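NAD-dependent epimerase/dehydratase (PDB 6DNT) probably interconverts UDP-N-acetylglucosamine and its C4 epimer with the help of bound NAD, and here holds UDP-N-acetylmuramic acid. Local coordinates at residues 271-275 with 321-325. Residues are numbered along the deposited sequence; the frame is centred on the assembly and turned at random.
Sequences VALGK and FKPDE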
loop_
_atom_site.group_PDB
_atom_site.type_symbol
_atom_site.label_atom_id
_atom_site.label_comp_id
_atom_site.label_asym_id
_atom_site.label_seq_id
_atom_site.Cartn_x
_atom_site.Cartn_y
_atom_site.Cartn_z
ATOM N N VAL A 271 5.593 13.371 12.932
ATOM C CA VAL A 271 6.128 14.714 13.128
ATOM C C VAL A 271 4.980 15.643 13.499
ATOM O O VAL A 271 4.093 15.918 12.695
ATOM C CB VAL A 271 6.914 15.258 11.915
ATOM C CG1 VAL A 271 7.727 16.484 12.339
ATOM C CG2 VAL A 271 7.845 14.192 11.372
ATOM N N ALA A 272 5.014 16.102 14.750
ATOM C CA ALA A 272 3.956 16.893 15.348
ATOM C C ALA A 272 4.495 17.438 16.670
ATOM O O ALA A 272 5.674 17.241 16.961
ATOM C CB ALA A 272 2.739 16.021 15.598
ATOM N N LEU A 273 3.639 18.081 17.470
ATOM C CA LEU A 273 4.025 18.496 18.831
ATOM C C LEU A 273 3.519 17.587 19.945
ATOM O O LEU A 273 4.000 17.686 21.071
ATOM C CB LEU A 273 3.560 19.922 19.096
ATOM C CG LEU A 273 4.143 21.020 18.222
ATOM C CD1 LEU A 273 3.773 22.391 18.777
ATOM C CD2 LEU A 273 5.654 20.898 18.123
ATOM N N GLY A 274 2.605 16.674 19.634
ATOM C CA GLY A 274 1.956 15.864 20.651
ATOM C C GLY A 274 1.054 16.689 21.555
ATOM O O GLY A 274 0.870 16.351 22.713
ATOM N N LYS A 275 0.489 17.761 21.003
ATOM C CA LYS A 275 -0.438 18.641 21.714
ATOM C C LYS A 275 -1.674 18.854 20.865
ATOM O O LYS A 275 -1.583 18.839 19.644
ATOM C CB LYS A 275 0.224 19.989 22.010
ATOM C CG LYS A 275 1.445 19.875 22.901
ATOM C CD LYS A 275 1.697 21.145 23.697
ATOM C CE LYS A 275 1.971 22.339 22.801
ATOM N NZ LYS A 275 2.390 23.523 23.599
ATOM N N PHE A 321 15.317 15.129 17.294
ATOM C CA PHE A 321 14.531 16.336 17.065
ATOM C C PHE A 321 13.615 16.658 18.245
ATOM O O PHE A 321 12.826 15.824 18.668
ATOM C CB PHE A 321 13.724 16.213 15.775
ATOM C CG PHE A 321 12.942 17.452 15.422
ATOM C CD1 PHE A 321 13.531 18.728 15.484
ATOM C CD2 PHE A 321 11.625 17.352 14.996
ATOM C CE1 PHE A 321 12.806 19.862 15.148
ATOM C CE2 PHE A 321 10.896 18.490 14.664
ATOM C CZ PHE A 321 11.492 19.739 14.727
ATOM N N LYS A 322 13.751 17.875 18.771
ATOM C CA LYS A 322 12.871 18.405 19.813
ATOM C C LYS A 322 12.236 19.667 19.239
ATOM O O LYS A 322 12.888 20.704 19.173
ATOM C CB LYS A 322 13.659 18.731 21.097
ATOM C CG LYS A 322 13.937 17.532 22.001
ATOM C CD LYS A 322 14.744 17.905 23.251
ATOM C CE LYS A 322 15.001 16.713 24.165
ATOM N NZ LYS A 322 15.803 17.056 25.371
ATOM N N PRO A 323 10.976 19.586 18.784
ATOM C CA PRO A 323 10.352 20.813 18.289
ATOM C C PRO A 323 10.057 21.805 19.416
ATOM O O PRO A 323 9.896 21.396 20.567
ATOM C CB PRO A 323 9.064 20.321 17.634
ATOM C CG PRO A 323 8.773 19.012 18.276
ATOM C CD PRO A 323 10.099 18.410 18.621
ATOM N N ASP A 324 10.010 23.089 19.076
ATOM C CA ASP A 324 9.741 24.147 20.066
ATOM C C ASP A 324 8.310 23.965 20.583
ATOM O O ASP A 324 7.381 23.882 19.788
ATOM C CB ASP A 324 9.875 25.549 19.450
ATOM C CG ASP A 324 11.254 25.831 18.867
ATOM O OD1 ASP A 324 12.260 25.297 19.381
ATOM O OD2 ASP A 324 11.340 26.613 17.894
ATOM N N GLU A 325 8.134 23.894 21.901
ATOM C CA GLU A 325 6.819 23.554 22.474
ATOM C C GLU A 325 5.974 24.765 22.908
ATOM O O GLU A 325 4.799 24.578 23.239
ATOM C CB GLU A 325 6.962 22.521 23.617
ATOM C CG GLU A 325 7.266 21.080 23.153
ATOM C CD GLU A 325 6.087 20.343 22.484
ATOM O OE1 GLU A 325 6.307 19.260 21.884
ATOM O OE2 GLU A 325 4.937 20.829 22.551
#
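L273 packing on P323, and K275 meeting E325, join two loops of the epimerase in a contact that is apolar at one end and polar at the other. Residues 271-275 leave the strand 267-271 of the Rossmann-type sheet, while 321-325 lead into the helix 328-341; the two run in roughly the same direction, 23° apart. D246 accepts from L273 N and E252 from D324 N, tying both loops to the fold; the packing lies near the substrate site, the A272 side chain about 8 Å from the bound UDP-N-acetylmuramic acid. At the buried end V271, a compact β-branched residue still in the strand, sets CG1 obliquely against the F321 ring, while F321 also touches E252 and L259 of helix 250-262. P323 belongs to both halves of this packing: its N lies over the centre of one face of that ring, 4.0 Å above the plane, and its rigid ring offers CB to L273 CD2 at a tight 3.5 Å. With CG anti to the carbonyl carbon (chi1 -62°), the leucine end swings toward the proline and CD2 is the methyl that meets it. Nearby, A272 O is buried with no hydrogen-bonding partner, facing P323 CG at 3.8 Å. Towards solvent, K275 suits its place by being long: bent at chi3, it passes E325 and gives a hydrogen bond from NZ to E325 O, 2.7 Å long with a C=O...N angle of 164°. E325 OE2 lies alongside the K275 methylenes, 3.3 Å from K275 CE but 3.9 Å from K275 NZ, a long salt bridge. An alanine in place of E325 would probably take away the carboxylate near the K275 ammonium and open a gap beside L273 CB. E325 OE1 also comes within 2.9 Å of L273 O; both are acceptors and no hydrogen bond joins them, a proximity that may raise the carboxylate's proton affinity while the lysine charge opposes that shift.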